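Local coordinates for ferric iron-binding protein HitA (Pseudomonas aeruginosa PAO1, PDB 6IWF) that binds ferric iron and, as a bacterial solute-binding protein, probably hands it to an uptake transporter, with an apparent part in gallium internalization, at residues Leu144-Ala149 / Glu160-Gly165; Lys154-Ala159 / Leu299-Asp304; Val150-Gly155 / Pro285-Ala290; Pro138-Phe143 / Thr174-Ala179. All blocks are in the same frame, centred on the assembly; numbering follows the deposited sequence.

Interaction 1: Leu144-Ala149 / Glu160-Gly165; sequences LEQVAA and EDWLTG
Trp162 holds its indole anti to the backbone N (chi1 171°), which swings the six-membered ring toward helix 141-154, while Val147, with CG1 anti to N (chi1 177°), leaves CG2 as the methyl that meets it. CG2 comes in at the rim of the indole, close to the ring plane, and stands 4.2 Å from Trp162 CZ3. The same methyl is 4.3 Å from Leu163 CD1, so it faces the notch where the indole edge and the leucine branch lie side by side. Gln146 adds its aliphatic part: its CG approaches Trp162 CH2 obliquely at 4.3 Å. The helix axes stay 11.2 Å apart at their closest, a wide spacing bridged largely by the indole and leucine side chains of helix 156-169, and the surface buried between the two segments is correspondingly modest at 142 Å². The segments run at 141° to each other and belong to consecutive helices joined by a tight turn, a helical hairpin. That hairpin carries the chain from strand 134-136 to the parallel strand 171-172, a beta-alpha-beta crossover with two helices in its connection, within the solute-binding protein fold. The N-H groups of Gln146 and Trp162 find partners elsewhere: Gln146 NE2 bonds to Pro220 O and Trp162 NE1 to Leu122 O, which would limit rotation of both groups. No hydrogen bond crosses the interface. Phe143, one turn before Val147, touches both Trp162 and Leu163, and Ala298 of helix 296-305 packs on Val147.

Interaction 2: Lys154-Ala159 / Leu299-Asp304; sequences KGQEEA and LSLERD
The backbones come closest at Ala159 and Leu301, whose CA atoms lie 8.5 Å apart, and the first turn of helix 156-169 faces the middle of the C-terminal helix 296-305 there. Leu301 is the one residue of its segment that makes the contact, meeting Gln156 and Ala159. Its CG stands anti to the backbone N (chi1 176°), extending the isobutyl group straight at the other helix, where its two methyls divide the work. CD2 rests against Ala159, 3.9 Å from the carbonyl carbon C and 4.0 Å from CB, so it packs on backbone as well as on side chain. CD1 takes the other neighbour, lying beside the terminal amide of Gln156, which arrives from the opposite direction on a chain bent at its second torsion. The small side chain of Ala159 lets the leucine settle close to the helix surface. Gly155 prepares this turn: it leaves helix 141-154 with a positive phi of 97°, a value glycine adopts easily, stands at the N-cap of the next helix, and accepts from Ala159 N through its O at 3.0 Å. Ile151 of helix 141-154 touches both Gln156 and Ala159, and Leu301 also reaches Glu160 and Leu163, so the leucine is packed along one face of helix 156-169. The contact thus joins the hairpin of two helices to the end of the chain, far from the annotated iron site. With 132 Å² buried and no hydrogen bond between the segments, its cohesion should come from dispersion and the removal of apolar surface from water, rather than from any directional bond.

Interaction 3: Val150-Gly155 / Pro285-Ala290; sequences VIKLKG and PKLTPA
Leu153 and Leu287 meet tip to tip, CD1 against CD1 at 3.8 Å, and the same CD1 of Leu153 presses on Pro285 CB at 3.6 Å. The proline lies at about a right angle to the leucine, so one methyl touches both the proline CB and the tip of Leu287. Leu287 uses its other branch on the neighbouring residue: CD2 is 4.0 Å from Lys152 CB. Both leucines have CG beside the backbone N, near chi1 -62°, which points each of them across the gap. These residues fasten the last turn of helix 141-154 to the extended chain that leads into the short helix 289-292, parts of the fold 130 residues apart in sequence. Lys286 bulges outward at the centre of an inverse gamma turn, closed by a weak bond from Leu287 N to Pro285 O of 2.9 Å; the turn puts Pro285 and Leu287 on the same apolar partner. Further out, Thr288 N-caps helix 289-292 while Asp291 OD2 accepts from Thr288 N, consistent with a capping box. Asp291 also forms a long, weak ion pair with Lys152 NZ, where the lysine is exposed, and Ala149 backs Leu287 from one turn earlier.

Interaction 4: Pro138-Phe143 / Thr174-Ala179; sequences PTSGAF and TNNVTA
Ser140 and Asn176 face each other with their polar ends around one water. The Asn176 amide turns ND2 toward the serine, leaving it 4.1 Å from Ser140 CB, a packing contact, while its OD1 accepts from the water at 3.0 Å. The same water donates to Ser140 OG at 2.9 Å, so both its hydrogens are spent on the bridge. Ser140 OG, placed between the backbone N and the carbonyl carbon (chi1 66°), also caps helix 141-154 by accepting from Phe143 N at 3.1 Å, and bonds to Val137 O; three partners thus fix its position. Alongside, Thr139 OG1 lies 4.2 Å from Thr174 O, too far for a direct bond. Asn175 N-caps the facing helix 176-184, its OD1 accepting weakly from Val177 N and Thr178 N. Two capped helix starts therefore meet just beyond the adjacent parallel strands 134-136 and 171-172, at the edge of the iron site: Asn176 touches Tyr197, an iron ligand in another structure of this protein. With no direct hydrogen bond between the segments, the polar link depends on this one water, which donates to an oxygen on each side.

How the interactions relate
Interactions 1 and 2 are buried and interaction 3 is partly so; all three are apolar packing without hydrogen bonds between their segments, whereas interaction 4 lies at the surface and is joined by water. Helix 141-154 serves interactions 4, 1 and 3 in turn: its start faces 174-179, beside the iron-site tyrosines, its middle faces helix 156-169 and its last turn faces 285-290. Interaction 2 then ties helix 156-169 to the C-terminal helix. Interactions 1 and 2 touch, their centres 6 Å apart, and Phe143 connects interactions 1 and 4. Interactions 3 and 4 do not meet, with nearest atoms about 8 Å apart.

Interaction 1: Leu144-Ala149 / Glu160-Gly165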
loop_
_atom_site.group_PDB
_atom_site.type_symbol
_atom_site.label_atom_id
_atom_site.label_comp_id
_atom_site.label_asym_id
_atom_site.label_seq_id
_atom_site.Cartn_x
_atom_site.Cartn_y
_atom_site.Cartn_z
ATOM N N LEU A 144 -7.155 -5.282 -4.181
ATOM C CA LEU A 144 -7.778 -4.572 -5.294
ATOM C C LEU A 144 -6.736 -4.142 -6.315
ATOM O O LEU A 144 -6.934 -4.301 -7.526
ATOM C CB LEU A 144 -8.548 -3.362 -4.776
ATOM C CG LEU A 144 -9.183 -2.496 -5.866
ATOM C CD1 LEU A 144 -10.273 -3.264 -6.572
ATOM C CD2 LEU A 144 -9.726 -1.223 -5.229
ATOM N N GLU A 145 -5.617 -3.592 -5.843
ATOM C CA GLU A 145 -4.556 -3.199 -6.767
ATOM C C GLU A 145 -3.963 -4.416 -7.471
ATOM O O GLU A 145 -3.619 -4.341 -8.659
ATOM C CB GLU A 145 -3.468 -2.420 -6.032
ATOM C CG GLU A 145 -3.723 -0.926 -6.088
ATOM C CD GLU A 145 -2.956 -0.159 -5.049
ATOM O OE1 GLU A 145 -2.040 0.618 -5.412
ATOM O OE2 GLU A 145 -3.270 -0.340 -3.858
ATOM N N GLN A 146 -3.864 -5.550 -6.764
ATOM C CA GLN A 146 -3.401 -6.782 -7.402
ATOM C C GLN A 146 -4.305 -7.157 -8.568
ATOM O O GLN A 146 -3.832 -7.545 -9.639
ATOM C CB GLN A 146 -3.355 -7.927 -6.386
ATOM C CG GLN A 146 -2.874 -9.265 -7.000
ATOM C CD GLN A 146 -1.412 -9.185 -7.463
ATOM O OE1 GLN A 146 -0.496 -9.509 -6.701
ATOM N NE2 GLN A 146 -1.191 -8.755 -8.710
ATOM N N VAL A 147 -5.617 -7.069 -8.369
ATOM C CA VAL A 147 -6.535 -7.412 -9.452
ATOM C C VAL A 147 -6.371 -6.450 -10.620
ATOM O O VAL A 147 -6.354 -6.862 -11.789
ATOM C CB VAL A 147 -7.983 -7.430 -8.927
ATOM C CG1 VAL A 147 -8.966 -7.709 -10.074
ATOM C CG2 VAL A 147 -8.114 -8.474 -7.843
ATOM N N ALA A 148 -6.246 -5.154 -10.327
ATOM C CA ALA A 148 -6.064 -4.178 -11.391
ATOM C C ALA A 148 -4.807 -4.480 -12.192
ATOM O O ALA A 148 -4.789 -4.318 -13.416
ATOM C CB ALA A 148 -5.999 -2.759 -10.816
ATOM N N ALA A 149 -3.748 -4.925 -11.513
ATOM C CA ALA A 149 -2.521 -5.296 -12.212
ATOM C C ALA A 149 -2.740 -6.501 -13.118
ATOM O O ALA A 149 -2.229 -6.531 -14.243
ATOM C CB ALA A 149 -1.410 -5.582 -11.200
ATOM N N GLU A 160 -10.623 -12.348 -15.206
ATOM C CA GLU A 160 -11.877 -12.933 -14.740
ATOM C C GLU A 160 -11.731 -14.430 -14.480
ATOM O O GLU A 160 -12.226 -14.938 -13.467
ATOM C CB GLU A 160 -12.975 -12.658 -15.766
ATOM C CG GLU A 160 -14.366 -13.110 -15.296
ATOM C CD GLU A 160 -15.454 -12.729 -16.274
ATOM O OE1 GLU A 160 -15.854 -11.547 -16.267
ATOM O OE2 GLU A 160 -15.911 -13.612 -17.040
ATOM N N ASP A 161 -11.053 -15.150 -15.383
ATOM C CA ASP A 161 -10.838 -16.584 -15.184
ATOM C C ASP A 161 -9.993 -16.836 -13.946
ATOM O O ASP A 161 -10.274 -17.752 -13.154
ATOM C CB ASP A 161 -10.158 -17.194 -16.412
ATOM C CG ASP A 161 -11.083 -17.309 -17.612
ATOM O OD1 ASP A 161 -12.318 -17.205 -17.439
ATOM O OD2 ASP A 161 -10.560 -17.515 -18.729
ATOM N N TRP A 162 -8.942 -16.029 -13.766
ATOM C CA TRP A 162 -8.068 -16.178 -12.608
ATOM C C TRP A 162 -8.826 -15.906 -11.312
ATOM O O TRP A 162 -8.767 -16.700 -10.365
ATOM C CB TRP A 162 -6.862 -15.246 -12.770
ATOM C CG TRP A 162 -5.985 -15.126 -11.562
ATOM C CD1 TRP A 162 -5.035 -16.018 -11.131
ATOM C CD2 TRP A 162 -5.968 -14.037 -10.638
ATOM N NE1 TRP A 162 -4.435 -15.542 -9.980
ATOM C CE2 TRP A 162 -4.991 -14.326 -9.662
ATOM C CE3 TRP A 162 -6.687 -12.841 -10.543
ATOM C CZ2 TRP A 162 -4.721 -13.467 -8.593
ATOM C CZ3 TRP A 162 -6.411 -11.982 -9.482
ATOM C CH2 TRP A 162 -5.440 -12.305 -8.522
ATOM N N LEU A 163 -9.595 -14.811 -11.274
ATOM C CA LEU A 163 -10.302 -14.471 -10.047
ATOM C C LEU A 163 -11.420 -15.464 -9.765
ATOM O O LEU A 163 -11.725 -15.731 -8.601
ATOM C CB LEU A 163 -10.843 -13.045 -10.126
ATOM C CG LEU A 163 -11.155 -12.399 -8.778
ATOM C CD1 LEU A 163 -9.915 -12.367 -7.869
ATOM C CD2 LEU A 163 -11.747 -10.991 -8.965
ATOM N N THR A 164 -12.009 -16.040 -10.813
ATOM C CA THR A 164 -12.971 -17.126 -10.619
ATOM C C THR A 164 -12.315 -18.312 -9.925
ATOM O O THR A 164 -12.872 -18.877 -8.978
ATOM C CB THR A 164 -13.558 -17.552 -11.960
ATOM O OG1 THR A 164 -14.322 -16.473 -12.498
ATOM C CG2 THR A 164 -14.462 -18.775 -11.796
ATOM N N GLY A 165 -11.110 -18.684 -10.370
ATOM C CA GLY A 165 -10.378 -19.737 -9.686
ATOM C C GLY A 165 -10.075 -19.394 -8.238
ATOM O O GLY A 165 -10.186 -20.247 -7.357
#

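Interaction 2: Lys154-Ala159 / Leu299-Asp304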
loop_
_atom_site.group_PDB
_atom_site.type_symbol
_atom_site.label_atom_id
_atom_site.label_comp_id
_atom_site.label_asym_id
_atom_site.label_seq_id
_atom_site.Cartn_x
_atom_site.Cartn_y
_atom_site.Cartn_z
ATOM N N LYS A 154 -2.657 -8.929 -18.164
ATOM C CA LYS A 154 -3.140 -10.145 -18.792
ATOM C C LYS A 154 -4.467 -9.973 -19.512
ATOM O O LYS A 154 -4.831 -10.842 -20.319
ATOM C CB LYS A 154 -3.265 -11.266 -17.748
ATOM C CG LYS A 154 -2.003 -11.512 -16.970
ATOM C CD LYS A 154 -0.917 -12.094 -17.870
ATOM C CE LYS A 154 0.306 -12.494 -17.053
ATOM N NZ LYS A 154 1.453 -12.904 -17.934
ATOM N N GLY A 155 -5.175 -8.880 -19.282
ATOM C CA GLY A 155 -6.433 -8.630 -19.950
ATOM C C GLY A 155 -7.621 -9.046 -19.100
ATOM O O GLY A 155 -7.511 -9.837 -18.163
ATOM N N GLN A 156 -8.785 -8.506 -19.465
ATOM C CA GLN A 156 -9.981 -8.671 -18.639
ATOM C C GLN A 156 -10.417 -10.129 -18.565
ATOM O O GLN A 156 -10.821 -10.605 -17.497
ATOM C CB GLN A 156 -11.105 -7.792 -19.188
ATOM C CG GLN A 156 -12.450 -8.016 -18.508
ATOM C CD GLN A 156 -12.531 -7.362 -17.142
ATOM O OE1 GLN A 156 -11.755 -6.463 -16.822
ATOM N NE2 GLN A 156 -13.482 -7.809 -16.328
ATOM N N GLU A 157 -10.334 -10.862 -19.682
ATOM C CA GLU A 157 -10.861 -12.223 -19.691
ATOM C C GLU A 157 -9.993 -13.154 -18.859
ATOM O O GLU A 157 -10.511 -13.966 -18.084
ATOM C CB GLU A 157 -10.983 -12.728 -21.126
ATOM C CG GLU A 157 -11.768 -11.770 -22.019
ATOM C CD GLU A 157 -10.882 -10.829 -22.836
ATOM O OE1 GLU A 157 -9.991 -10.138 -22.267
ATOM O OE2 GLU A 157 -11.093 -10.781 -24.067
ATOM N N GLU A 158 -8.668 -13.045 -18.993
ATOM C CA GLU A 158 -7.789 -13.861 -18.170
ATOM C C GLU A 158 -7.930 -13.491 -16.701
ATOM O O GLU A 158 -7.878 -14.364 -15.825
ATOM C CB GLU A 158 -6.341 -13.697 -18.639
ATOM N N ALA A 159 -8.109 -12.195 -16.410
ATOM C CA ALA A 159 -8.265 -11.768 -15.024
ATOM C C ALA A 159 -9.544 -12.345 -14.426
ATOM O O ALA A 159 -9.557 -12.795 -13.274
ATOM C CB ALA A 159 -8.263 -10.239 -14.935
ATOM N N LEU A 299 -12.460 -3.223 -9.300
ATOM C CA LEU A 299 -13.526 -3.265 -8.308
ATOM C C LEU A 299 -14.772 -3.917 -8.885
ATOM O O LEU A 299 -15.409 -4.750 -8.230
ATOM C CB LEU A 299 -13.834 -1.853 -7.806
ATOM C CG LEU A 299 -14.706 -1.771 -6.552
ATOM C CD1 LEU A 299 -14.183 -2.682 -5.436
ATOM C CD2 LEU A 299 -14.777 -0.316 -6.086
ATOM N N SER A 300 -15.115 -3.571 -10.127
ATOM C CA SER A 300 -16.288 -4.166 -10.762
ATOM C C SER A 300 -16.129 -5.670 -10.920
ATOM O O SER A 300 -17.094 -6.427 -10.751
ATOM C CB SER A 300 -16.534 -3.528 -12.129
ATOM O OG SER A 300 -16.998 -2.212 -11.976
ATOM N N LEU A 301 -14.912 -6.122 -11.241
ATOM C CA LEU A 301 -14.684 -7.550 -11.416
ATOM C C LEU A 301 -14.807 -8.291 -10.095
ATOM O O LEU A 301 -15.410 -9.370 -10.032
ATOM C CB LEU A 301 -13.306 -7.774 -12.040
ATOM C CG LEU A 301 -12.885 -9.225 -12.208
ATOM C CD1 LEU A 301 -13.919 -9.984 -13.034
ATOM C CD2 LEU A 301 -11.497 -9.296 -12.858
ATOM N N GLU A 302 -14.237 -7.733 -9.027
ATOM C CA GLU A 302 -14.406 -8.313 -7.701
ATOM C C GLU A 302 -15.878 -8.443 -7.339
ATOM O O GLU A 302 -16.307 -9.465 -6.789
ATOM C CB GLU A 302 -13.707 -7.449 -6.660
ATOM C CG GLU A 302 -12.196 -7.551 -6.642
ATOM C CD GLU A 302 -11.594 -6.730 -5.502
ATOM O OE1 GLU A 302 -10.420 -6.959 -5.149
ATOM O OE2 GLU A 302 -12.298 -5.845 -4.956
ATOM N N ARG A 303 -16.664 -7.409 -7.636
ATOM C CA ARG A 303 -18.093 -7.470 -7.346
ATOM C C ARG A 303 -18.775 -8.549 -8.169
ATOM O O ARG A 303 -19.612 -9.301 -7.648
ATOM C CB ARG A 303 -18.732 -6.114 -7.611
ATOM C CG ARG A 303 -18.466 -5.122 -6.516
ATOM C CD ARG A 303 -19.512 -5.217 -5.393
ATOM N NE ARG A 303 -19.054 -4.491 -4.208
ATOM C CZ ARG A 303 -18.848 -3.176 -4.159
ATOM N NH1 ARG A 303 -18.422 -2.615 -3.035
ATOM N NH2 ARG A 303 -19.074 -2.412 -5.224
ATOM N N ASP A 304 -18.418 -8.656 -9.450
ATOM C CA ASP A 304 -19.066 -9.635 -10.316
ATOM C C ASP A 304 -18.780 -11.059 -9.853
ATOM O O ASP A 304 -19.667 -11.924 -9.898
ATOM C CB ASP A 304 -18.625 -9.438 -11.764
ATOM C CG ASP A 304 -19.087 -8.107 -12.348
ATOM O OD1 ASP A 304 -19.877 -7.394 -11.691
ATOM O OD2 ASP A 304 -18.653 -7.771 -13.473
#

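Interaction 3: Val150-Gly155 / Pro285-Ala290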
loop_
_atom_site.group_PDB
_atom_site.type_symbol
_atom_site.label_atom_id
_atom_site.label_comp_id
_atom_site.label_asym_id
_atom_site.label_seq_id
_atom_site.Cartn_x
_atom_site.Cartn_y
_atom_site.Cartn_z
ATOM N N VAL A 150 -3.501 -7.497 -12.664
ATOM C CA VAL A 150 -3.743 -8.655 -13.529
ATOM C C VAL A 150 -4.543 -8.232 -14.760
ATOM O O VAL A 150 -4.251 -8.660 -15.881
ATOM C CB VAL A 150 -4.426 -9.800 -12.747
ATOM C CG1 VAL A 150 -4.775 -10.970 -13.681
ATOM C CG2 VAL A 150 -3.529 -10.304 -11.619
ATOM N N ILE A 151 -5.558 -7.379 -14.580
ATOM C CA ILE A 151 -6.321 -6.899 -15.737
ATOM C C ILE A 151 -5.405 -6.191 -16.719
ATOM O O ILE A 151 -5.473 -6.415 -17.936
ATOM C CB ILE A 151 -7.459 -5.968 -15.292
ATOM C CG1 ILE A 151 -8.503 -6.758 -14.518
ATOM C CG2 ILE A 151 -8.105 -5.298 -16.523
ATOM C CD1 ILE A 151 -9.547 -5.878 -13.841
ATOM N N LYS A 152 -4.520 -5.336 -16.199
ATOM C CA LYS A 152 -3.660 -4.523 -17.051
ATOM C C LYS A 152 -2.627 -5.369 -17.789
ATOM O O LYS A 152 -2.329 -5.113 -18.967
ATOM C CB LYS A 152 -2.984 -3.454 -16.197
ATOM C CG LYS A 152 -3.598 -2.082 -16.326
ATOM C CD LYS A 152 -3.149 -1.443 -17.629
ATOM C CE LYS A 152 -3.107 0.068 -17.511
ATOM N NZ LYS A 152 -2.264 0.676 -18.574
ATOM N N LEU A 153 -2.074 -6.384 -17.118
ATOM C CA LEU A 153 -1.005 -7.190 -17.690
ATOM C C LEU A 153 -1.515 -8.343 -18.533
ATOM O O LEU A 153 -0.872 -8.702 -19.529
ATOM C CB LEU A 153 -0.113 -7.745 -16.574
ATOM C CG LEU A 153 0.593 -6.657 -15.756
ATOM C CD1 LEU A 153 1.166 -7.253 -14.471
ATOM C CD2 LEU A 153 1.685 -5.952 -16.575
ATOM N N LYS A 154 -2.657 -8.929 -18.164
ATOM C CA LYS A 154 -3.140 -10.145 -18.792
ATOM C C LYS A 154 -4.467 -9.973 -19.512
ATOM O O LYS A 154 -4.831 -10.842 -20.319
ATOM C CB LYS A 154 -3.265 -11.266 -17.748
ATOM C CG LYS A 154 -2.003 -11.512 -16.970
ATOM C CD LYS A 154 -0.917 -12.094 -17.870
ATOM C CE LYS A 154 0.306 -12.494 -17.053
ATOM N NZ LYS A 154 1.453 -12.904 -17.934
ATOM N N GLY A 155 -5.175 -8.880 -19.282
ATOM C CA GLY A 155 -6.433 -8.630 -19.950
ATOM C C GLY A 155 -7.621 -9.046 -19.100
ATOM O O GLY A 155 -7.511 -9.837 -18.163
ATOM N N PRO A 285 6.489 -5.963 -12.263
ATOM C CA PRO A 285 5.860 -5.550 -13.519
ATOM C C PRO A 285 5.970 -4.042 -13.696
ATOM O O PRO A 285 6.078 -3.281 -12.731
ATOM C CB PRO A 285 4.397 -6.001 -13.348
ATOM C CG PRO A 285 4.203 -6.122 -11.859
ATOM C CD PRO A 285 5.521 -6.503 -11.286
ATOM N N LYS A 286 5.988 -3.611 -14.956
ATOM C CA LYS A 286 6.175 -2.198 -15.283
ATOM C C LYS A 286 4.833 -1.464 -15.209
ATOM O O LYS A 286 4.246 -1.055 -16.213
ATOM C CB LYS A 286 6.818 -2.069 -16.659
ATOM C CG LYS A 286 8.139 -2.816 -16.781
ATOM C CD LYS A 286 9.232 -2.139 -15.947
ATOM C CE LYS A 286 10.620 -2.631 -16.357
ATOM N NZ LYS A 286 11.697 -2.060 -15.493
ATOM N N LEU A 287 4.340 -1.303 -13.976
ATOM C CA LEU A 287 3.085 -0.609 -13.711
ATOM C C LEU A 287 3.328 0.505 -12.710
ATOM O O LEU A 287 3.837 0.247 -11.616
ATOM C CB LEU A 287 2.009 -1.531 -13.145
ATOM C CG LEU A 287 1.558 -2.679 -14.042
ATOM C CD1 LEU A 287 0.809 -3.717 -13.219
ATOM C CD2 LEU A 287 0.691 -2.136 -15.156
ATOM N N THR A 288 2.925 1.706 -13.066
ATOM C CA THR A 288 3.012 2.878 -12.210
ATOM C C THR A 288 1.703 3.098 -11.487
ATOM O O THR A 288 0.674 2.514 -11.836
ATOM C CB THR A 288 3.336 4.109 -13.049
ATOM O OG1 THR A 288 2.242 4.341 -13.946
ATOM C CG2 THR A 288 4.619 3.911 -13.826
ATOM N N PRO A 289 1.692 3.964 -10.463
ATOM C CA PRO A 289 0.405 4.372 -9.881
ATOM C C PRO A 289 -0.599 4.828 -10.925
ATOM O O PRO A 289 -1.786 4.487 -10.840
ATOM C CB PRO A 289 0.811 5.508 -8.937
ATOM C CG PRO A 289 2.171 5.118 -8.478
ATOM C CD PRO A 289 2.836 4.482 -9.685
ATOM N N ALA A 290 -0.139 5.566 -11.934
ATOM C CA ALA A 290 -1.043 6.051 -12.970
ATOM C C ALA A 290 -1.615 4.898 -13.786
ATOM O O ALA A 290 -2.782 4.939 -14.191
ATOM C CB ALA A 290 -0.307 7.046 -13.873
#

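Interaction 4: Pro138-Phe143 / Thr174-Ala179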
loop_
_atom_site.group_PDB
_atom_site.type_symbol
_atom_site.label_atom_id
_atom_site.label_comp_id
_atom_site.label_asym_id
_atom_site.label_seq_id
_atom_site.Cartn_x
_atom_site.Cartn_y
_atom_site.Cartn_z
ATOM N N PRO A 138 -9.522 -10.657 -0.006
ATOM C CA PRO A 138 -10.071 -10.000 -1.194
ATOM C C PRO A 138 -10.682 -8.639 -0.912
ATOM O O PRO A 138 -10.815 -7.842 -1.847
ATOM C CB PRO A 138 -11.120 -11.007 -1.695
ATOM C CG PRO A 138 -11.505 -11.794 -0.474
ATOM C CD PRO A 138 -10.258 -11.887 0.352
ATOM N N THR A 139 -11.015 -8.332 0.339
ATOM C CA THR A 139 -11.592 -7.040 0.683
ATOM C C THR A 139 -10.548 -5.950 0.920
ATOM O O THR A 139 -10.923 -4.809 1.220
ATOM C CB THR A 139 -12.478 -7.183 1.925
ATOM O OG1 THR A 139 -11.680 -7.609 3.038
ATOM C CG2 THR A 139 -13.573 -8.189 1.664
ATOM N N SER A 140 -9.258 -6.248 0.784
ATOM C CA SER A 140 -8.225 -5.259 1.059
ATOM C C SER A 140 -7.944 -4.401 -0.171
ATOM O O SER A 140 -8.027 -4.863 -1.311
ATOM C CB SER A 140 -6.929 -5.934 1.524
ATOM O OG SER A 140 -6.343 -6.717 0.491
ATOM N N GLY A 141 -7.617 -3.127 0.075
ATOM C CA GLY A 141 -7.224 -2.260 -1.029
ATOM C C GLY A 141 -5.982 -2.748 -1.741
ATOM O O GLY A 141 -5.818 -2.523 -2.948
ATOM N N ALA A 142 -5.098 -3.434 -1.017
ATOM C CA ALA A 142 -3.920 -4.020 -1.643
ATOM C C ALA A 142 -4.305 -5.101 -2.641
ATOM O O ALA A 142 -3.720 -5.182 -3.723
ATOM C CB ALA A 142 -2.982 -4.602 -0.588
ATOM N N PHE A 143 -5.243 -5.981 -2.272
ATOM C CA PHE A 143 -5.667 -6.992 -3.233
ATOM C C PHE A 143 -6.402 -6.359 -4.414
ATOM O O PHE A 143 -6.293 -6.849 -5.541
ATOM C CB PHE A 143 -6.537 -8.055 -2.559
ATOM C CG PHE A 143 -6.873 -9.194 -3.465
ATOM C CD1 PHE A 143 -5.921 -10.166 -3.743
ATOM C CD2 PHE A 143 -8.114 -9.262 -4.098
ATOM C CE1 PHE A 143 -6.213 -11.221 -4.612
ATOM C CE2 PHE A 143 -8.407 -10.301 -4.964
ATOM C CZ PHE A 143 -7.449 -11.280 -5.227
ATOM N N THR A 174 -10.262 -12.170 6.292
ATOM C CA THR A 174 -10.760 -10.806 6.309
ATOM C C THR A 174 -9.709 -9.808 6.759
ATOM O O THR A 174 -9.972 -8.602 6.739
ATOM C CB THR A 174 -12.012 -10.702 7.196
ATOM O OG1 THR A 174 -11.693 -11.113 8.522
ATOM C CG2 THR A 174 -13.119 -11.613 6.663
ATOM N N ASN A 175 -8.505 -10.274 7.104
ATOM C CA ASN A 175 -7.491 -9.431 7.720
ATOM C C ASN A 175 -6.117 -9.952 7.315
ATOM O O ASN A 175 -5.881 -11.159 7.379
ATOM C CB ASN A 175 -7.659 -9.460 9.251
ATOM C CG ASN A 175 -6.766 -8.479 9.958
ATOM O OD1 ASN A 175 -5.549 -8.639 9.977
ATOM N ND2 ASN A 175 -7.368 -7.452 10.560
ATOM N N ASN A 176 -5.207 -9.047 6.928
ATOM C CA ASN A 176 -3.886 -9.509 6.500
ATOM C C ASN A 176 -3.098 -10.100 7.663
ATOM O O ASN A 176 -2.351 -11.071 7.480
ATOM C CB ASN A 176 -3.084 -8.372 5.857
ATOM C CG ASN A 176 -3.598 -7.980 4.491
ATOM O OD1 ASN A 176 -3.505 -8.747 3.533
ATOM N ND2 ASN A 176 -4.119 -6.760 4.385
ATOM N N VAL A 177 -3.222 -9.518 8.864
ATOM C CA VAL A 177 -2.454 -10.037 9.995
ATOM C C VAL A 177 -2.929 -11.439 10.349
ATOM O O VAL A 177 -2.124 -12.322 10.674
ATOM C CB VAL A 177 -2.542 -9.085 11.204
ATOM C CG1 VAL A 177 -1.769 -9.672 12.398
ATOM C CG2 VAL A 177 -2.003 -7.713 10.838
ATOM N N THR A 178 -4.239 -11.674 10.263
ATOM C CA THR A 178 -4.781 -13.013 10.475
ATOM C C THR A 178 -4.246 -14.018 9.454
ATOM O O THR A 178 -3.883 -15.144 9.817
ATOM C CB THR A 178 -6.305 -12.959 10.419
ATOM O OG1 THR A 178 -6.776 -11.983 11.365
ATOM C CG2 THR A 178 -6.891 -14.314 10.756
ATOM N N ALA A 179 -4.211 -13.639 8.175
ATOM C CA ALA A 179 -3.670 -14.532 7.147
ATOM C C ALA A 179 -2.187 -14.824 7.381
ATOM O O ALA A 179 -1.730 -15.965 7.192
ATOM C CB ALA A 179 -3.880 -13.915 5.760
HETATM O O HOH W 1 -3.950 -8.278 0.600
#